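Local coordinates for protein D-alanyl-lipoteichoic acid synthetase (Streptococcus pneumoniae, PDB 3BMA) that probably takes part in lipoteichoic acid biosynthesis, helping to attach D-alanine to this cell-wall polymer, as a membrane-associated member of the DltD family, at residues G80-Q92 against E274-S286. The protein carries 1 engineered substitution. Sequence-based numbering, arbitrary orientation.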
loop_
_atom_site.group_PDB
_atom_site.type_symbol
_atom_site.label_atom_id
_atom_site.label_comp_id
_atom_site.label_asym_id
_atom_site.label_seq_id
_atom_site.Cartn_x
_atom_site.Cartn_y
_atom_site.Cartn_z
ATOM N N GLY C 80 14.729 -36.745 -5.983
ATOM C CA GLY C 80 13.285 -36.572 -5.853
ATOM C C GLY C 80 12.711 -35.364 -6.568
ATOM O O GLY C 80 11.495 -35.169 -6.574
ATOM N N ALA C 81 13.576 -34.545 -7.164
ATOM C CA ALA C 81 13.123 -33.389 -7.936
ATOM C C ALA C 81 12.654 -33.836 -9.316
ATOM O O ALA C 81 13.391 -34.502 -10.049
ATOM C CB ALA C 81 14.226 -32.340 -8.052
ATOM N N ALA C 82 11.415 -33.485 -9.644
ATOM C CA ALA C 82 10.825 -33.788 -10.942
ATOM C C ALA C 82 10.315 -32.491 -11.567
ATOM O O ALA C 82 10.800 -31.417 -11.225
ATOM C CB ALA C 82 9.707 -34.799 -10.789
ATOM N N SER C 83 9.330 -32.590 -12.457
ATOM C CA SER C 83 8.913 -31.460 -13.293
ATOM C C SER C 83 8.267 -30.287 -12.555
ATOM O O SER C 83 8.463 -29.139 -12.954
ATOM C CB SER C 83 8.012 -31.929 -14.443
ATOM O OG SER C 83 8.698 -32.849 -15.281
ATOM N N LEU C 84 7.508 -30.570 -11.495
ATOM C CA LEU C 84 6.896 -29.507 -10.685
ATOM C C LEU C 84 7.970 -28.659 -10.001
ATOM O O LEU C 84 7.925 -27.435 -10.075
ATOM C CB LEU C 84 5.894 -30.068 -9.668
ATOM C CG LEU C 84 4.889 -29.064 -9.077
ATOM C CD1 LEU C 84 3.911 -28.531 -10.116
ATOM C CD2 LEU C 84 4.122 -29.657 -7.923
ATOM N N ASN C 85 8.947 -29.313 -9.372
ATOM C CA ASN C 85 10.112 -28.621 -8.815
ATOM C C ASN C 85 10.863 -27.784 -9.846
ATOM O O ASN C 85 11.176 -26.616 -9.593
ATOM C CB ASN C 85 11.082 -29.606 -8.156
ATOM C CG ASN C 85 10.850 -29.753 -6.664
ATOM O OD1 ASN C 85 10.658 -28.769 -5.946
ATOM N ND2 ASN C 85 10.879 -30.987 -6.187
ATOM N N GLN C 86 11.131 -28.379 -11.008
ATOM C CA GLN C 86 11.881 -27.707 -12.069
ATOM C C GLN C 86 11.142 -26.475 -12.568
ATOM O O GLN C 86 11.742 -25.414 -12.709
ATOM C CB GLN C 86 12.204 -28.657 -13.236
ATOM C CG GLN C 86 13.140 -29.839 -12.904
ATOM C CD GLN C 86 14.562 -29.440 -12.519
ATOM O OE1 GLN C 86 14.948 -28.275 -12.596
ATOM N NE2 GLN C 86 15.348 -30.423 -12.098
ATOM N N TYR C 87 9.837 -26.621 -12.801
ATOM C CA TYR C 87 8.983 -25.510 -13.213
ATOM C C TYR C 87 9.100 -24.307 -12.287
ATOM O O TYR C 87 9.274 -23.179 -12.752
ATOM C CB TYR C 87 7.518 -25.942 -13.313
ATOM C CG TYR C 87 6.603 -24.829 -13.769
ATOM C CD1 TYR C 87 6.631 -24.382 -15.089
ATOM C CD2 TYR C 87 5.721 -24.213 -12.883
ATOM C CE1 TYR C 87 5.800 -23.365 -15.520
ATOM C CE2 TYR C 87 4.889 -23.180 -13.304
ATOM C CZ TYR C 87 4.935 -22.765 -14.625
ATOM O OH TYR C 87 4.114 -21.752 -15.063
ATOM N N PHE C 88 9.018 -24.555 -10.982
ATOM C CA PHE C 88 9.086 -23.484 -9.992
ATOM C C PHE C 88 10.478 -22.868 -9.893
ATOM O O PHE C 88 10.612 -21.658 -9.715
ATOM C CB PHE C 88 8.579 -23.967 -8.629
ATOM C CG PHE C 88 7.088 -24.154 -8.579
ATOM C CD1 PHE C 88 6.234 -23.100 -8.882
ATOM C CD2 PHE C 88 6.536 -25.378 -8.229
ATOM C CE1 PHE C 88 4.860 -23.271 -8.855
ATOM C CE2 PHE C 88 5.162 -25.552 -8.191
ATOM C CZ PHE C 88 4.326 -24.497 -8.503
ATOM N N GLY C 89 11.505 -23.701 -10.031
ATOM C CA GLY C 89 12.890 -23.228 -10.091
ATOM C C GLY C 89 13.162 -22.324 -11.283
ATOM O O GLY C 89 13.957 -21.389 -11.177
ATOM N N MET C 90 12.501 -22.608 -12.411
ATOM C CA MET C 90 12.635 -21.821 -13.650
ATOM C C MET C 90 12.126 -20.392 -13.484
ATOM O O MET C 90 12.696 -19.471 -14.060
ATOM C CB MET C 90 11.899 -22.486 -14.823
ATOM C CG MET C 90 12.574 -23.724 -15.416
ATOM S SD MET C 90 11.605 -24.529 -16.724
ATOM C CE MET C 90 12.173 -26.206 -16.522
ATOM N N GLN C 91 11.070 -20.220 -12.681
ATOM C CA GLN C 91 10.440 -18.914 -12.408
ATOM C C GLN C 91 11.399 -17.865 -11.832
ATOM O O GLN C 91 11.137 -16.667 -11.922
ATOM C CB GLN C 91 9.238 -19.075 -11.463
ATOM C CG GLN C 91 8.197 -20.119 -11.880
ATOM C CD GLN C 91 7.626 -19.879 -13.264
ATOM O OE1 GLN C 91 7.205 -18.771 -13.598
ATOM N NE2 GLN C 91 7.614 -20.924 -14.081
ATOM N N GLN C 92 12.501 -18.331 -11.246
ATOM C CA GLN C 92 13.557 -17.475 -10.709
ATOM C C GLN C 92 14.565 -17.013 -11.766
ATOM O O GLN C 92 15.359 -16.105 -11.511
ATOM C CB GLN C 92 14.329 -18.222 -9.623
ATOM C CG GLN C 92 13.546 -18.586 -8.383
ATOM C CD GLN C 92 14.364 -19.452 -7.461
ATOM O OE1 GLN C 92 14.529 -20.644 -7.706
ATOM N NE2 GLN C 92 14.890 -18.861 -6.398
ATOM N N GLU C 274 2.617 -36.885 -13.186
ATOM C CA GLU C 274 3.868 -36.380 -13.761
ATOM C C GLU C 274 3.764 -36.030 -15.258
ATOM O O GLU C 274 4.552 -35.228 -15.769
ATOM C CB GLU C 274 4.999 -37.388 -13.500
ATOM C CG GLU C 274 6.411 -36.989 -13.961
ATOM C CD GLU C 274 7.015 -35.835 -13.187
ATOM O OE1 GLU C 274 6.678 -35.648 -12.000
ATOM O OE2 GLU C 274 7.851 -35.118 -13.770
ATOM N N TYR C 275 2.792 -36.623 -15.951
ATOM C CA TYR C 275 2.491 -36.248 -17.334
ATOM C C TYR C 275 1.926 -34.829 -17.420
ATOM O O TYR C 275 2.230 -34.094 -18.362
ATOM C CB TYR C 275 1.518 -37.241 -17.979
ATOM C CG TYR C 275 2.116 -38.598 -18.272
ATOM C CD1 TYR C 275 1.829 -39.692 -17.462
ATOM C CD2 TYR C 275 2.961 -38.791 -19.365
ATOM C CE1 TYR C 275 2.376 -40.945 -17.724
ATOM C CE2 TYR C 275 3.511 -40.035 -19.636
ATOM C CZ TYR C 275 3.215 -41.106 -18.812
ATOM O OH TYR C 275 3.757 -42.338 -19.076
ATOM N N ASN C 276 1.107 -34.450 -16.437
ATOM C CA ASN C 276 0.573 -33.093 -16.382
ATOM C C ASN C 276 1.609 -32.099 -15.855
ATOM O O ASN C 276 1.592 -30.934 -16.242
ATOM C CB ASN C 276 -0.697 -33.009 -15.533
ATOM C CG ASN C 276 -1.764 -34.013 -15.927
ATOM O OD1 ASN C 276 -2.460 -34.538 -15.061
ATOM N ND2 ASN C 276 -1.916 -34.266 -17.222
ATOM N N ASP C 277 2.503 -32.564 -14.977
ATOM C CA ASP C 277 3.581 -31.726 -14.440
ATOM C C ASP C 277 4.594 -31.406 -15.527
ATOM O O ASP C 277 5.152 -30.311 -15.549
ATOM C CB ASP C 277 4.300 -32.400 -13.260
ATOM C CG ASP C 277 3.449 -32.478 -11.994
ATOM O OD1 ASP C 277 2.337 -31.907 -11.956
ATOM O OD2 ASP C 277 3.905 -33.129 -11.024
ATOM N N LEU C 278 4.834 -32.374 -16.415
ATOM C CA LEU C 278 5.739 -32.204 -17.564
ATOM C C LEU C 278 5.234 -31.122 -18.513
ATOM O O LEU C 278 6.022 -30.354 -19.056
ATOM C CB LEU C 278 5.936 -33.531 -18.313
ATOM C CG LEU C 278 6.732 -33.564 -19.628
ATOM C CD1 LEU C 278 8.217 -33.276 -19.401
ATOM C CD2 LEU C 278 6.539 -34.898 -20.329
ATOM N N GLN C 279 3.915 -31.047 -18.670
ATOM C CA GLN C 279 3.278 -30.024 -19.492
ATOM C C GLN C 279 3.512 -28.585 -18.998
ATOM O O GLN C 279 3.449 -27.647 -19.786
ATOM C CB GLN C 279 1.781 -30.331 -19.638
ATOM C CG GLN C 279 1.059 -29.566 -20.750
ATOM C CD GLN C 279 1.713 -29.702 -22.118
ATOM O OE1 GLN C 279 2.312 -30.729 -22.445
ATOM N NE2 GLN C 279 1.590 -28.658 -22.929
ATOM N N LEU C 280 3.786 -28.416 -17.706
ATOM C CA LEU C 280 4.157 -27.108 -17.159
ATOM C C LEU C 280 5.508 -26.659 -17.689
ATOM O O LEU C 280 5.661 -25.523 -18.133
ATOM C CB LEU C 280 4.193 -27.145 -15.632
ATOM C CG LEU C 280 2.844 -27.223 -14.920
ATOM C CD1 LEU C 280 3.056 -27.482 -13.456
ATOM C CD2 LEU C 280 2.071 -25.938 -15.119
ATOM N N VAL C 281 6.477 -27.566 -17.624
ATOM C CA VAL C 281 7.825 -27.338 -18.127
ATOM C C VAL C 281 7.818 -27.002 -19.628
ATOM O O VAL C 281 8.388 -25.989 -20.038
ATOM C CB VAL C 281 8.724 -28.562 -17.815
ATOM C CG1 VAL C 281 9.988 -28.576 -18.661
ATOM C CG2 VAL C 281 9.070 -28.601 -16.333
ATOM N N LEU C 282 7.140 -27.832 -20.427
ATOM C CA LEU C 282 7.079 -27.670 -21.885
ATOM C C LEU C 282 6.459 -26.343 -22.298
ATOM O O LEU C 282 6.923 -25.718 -23.254
ATOM C CB LEU C 282 6.319 -28.833 -22.540
ATOM C CG LEU C 282 6.860 -30.250 -22.300
ATOM C CD1 LEU C 282 5.996 -31.292 -22.982
ATOM C CD2 LEU C 282 8.313 -30.386 -22.735
ATOM N N THR C 283 5.424 -25.924 -21.563
ATOM C CA THR C 283 4.786 -24.616 -21.750
ATOM C C THR C 283 5.765 -23.479 -21.485
ATOM O O THR C 283 5.818 -22.511 -22.249
ATOM C CB THR C 283 3.546 -24.452 -20.842
ATOM O OG1 THR C 283 2.666 -25.565 -21.037
ATOM C CG2 THR C 283 2.794 -23.171 -21.162
ATOM N N GLN C 284 6.551 -23.610 -20.415
ATOM C CA GLN C 284 7.575 -22.622 -20.088
ATOM C C GLN C 284 8.664 -22.571 -21.161
ATOM O O GLN C 284 9.140 -21.491 -21.516
ATOM C CB GLN C 284 8.185 -22.885 -18.708
ATOM C CG GLN C 284 8.916 -21.675 -18.131
ATOM C CD GLN C 284 8.055 -20.419 -18.143
ATOM O OE1 GLN C 284 7.005 -20.364 -17.498
ATOM N NE2 GLN C 284 8.495 -19.409 -18.880
ATOM N N PHE C 285 9.027 -23.742 -21.683
ATOM C CA PHE C 285 9.984 -23.854 -22.786
ATOM C C PHE C 285 9.489 -23.163 -24.060
ATOM O O PHE C 285 10.276 -22.573 -24.798
ATOM C CB PHE C 285 10.303 -25.326 -23.081
ATOM C CG PHE C 285 11.247 -25.970 -22.090
ATOM C CD1 PHE C 285 11.855 -25.226 -21.073
ATOM C CD2 PHE C 285 11.562 -27.322 -22.203
ATOM C CE1 PHE C 285 12.742 -25.826 -20.182
ATOM C CE2 PHE C 285 12.449 -27.929 -21.315
ATOM C CZ PHE C 285 13.034 -27.183 -20.300
ATOM N N SER C 286 8.182 -23.234 -24.299
ATOM C CA SER C 286 7.560 -22.590 -25.449
ATOM C C SER C 286 7.489 -21.073 -25.297
ATOM O O SER C 286 7.773 -20.338 -26.246
ATOM C CB SER C 286 6.163 -23.174 -25.689
ATOM O OG SER C 286 5.498 -22.524 -26.761
HETATM O O HOH W 1 6.547 -33.417 -10.511
HETATM O O HOH W 2 4.298 -20.942 -17.632
#
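Ser-83 is the knob between two nearly parallel helices, in a hole made by Glu-274, Asp-277, Leu-278 and Val-281. Glu-274 OE2 grips it twice, taking Ser-83 OG at 2.9 Å and Ser-83 N at 3.2 Å. The N-H comes to the syn lone pair; the hydroxyl arrives nearly along the C-O axis. The carboxylate thus meets the first turn of helix 83-90, whose dipole probably favours the negative charge. A bend at chi2 (68°) brings it there.

Leu-280 CB lies over one face of the Tyr-87 ring, 4.0 Å from its centroid, a CH-pi contact. Gln-91 NE2 lies over the opposite face and donates to Tyr-87 O. A water links Tyr-87 OH to Gln-284 OE1. Met-90, extended beyond CG, sets CE 3.7 Å from Phe-285 CE1; its SD makes an oblique Met-aromatic contact with that ring.

Ser-83 OG is also hydrogen-bonded to Tyr-104 OH of strand 101-105. Asp-277 OD1 hydrogen-bonds with Tyr-145 OH and OD2 salt-bridges Arg-149, both of helix 141-153. In this buried contact the axes of 83-90 and 274-286 come within 8.2 Å, crossing at 24°. Helix 274-287 leads into strand 291-296 of a five-stranded parallel sheet, consistent with the SGNH hydrolase clan.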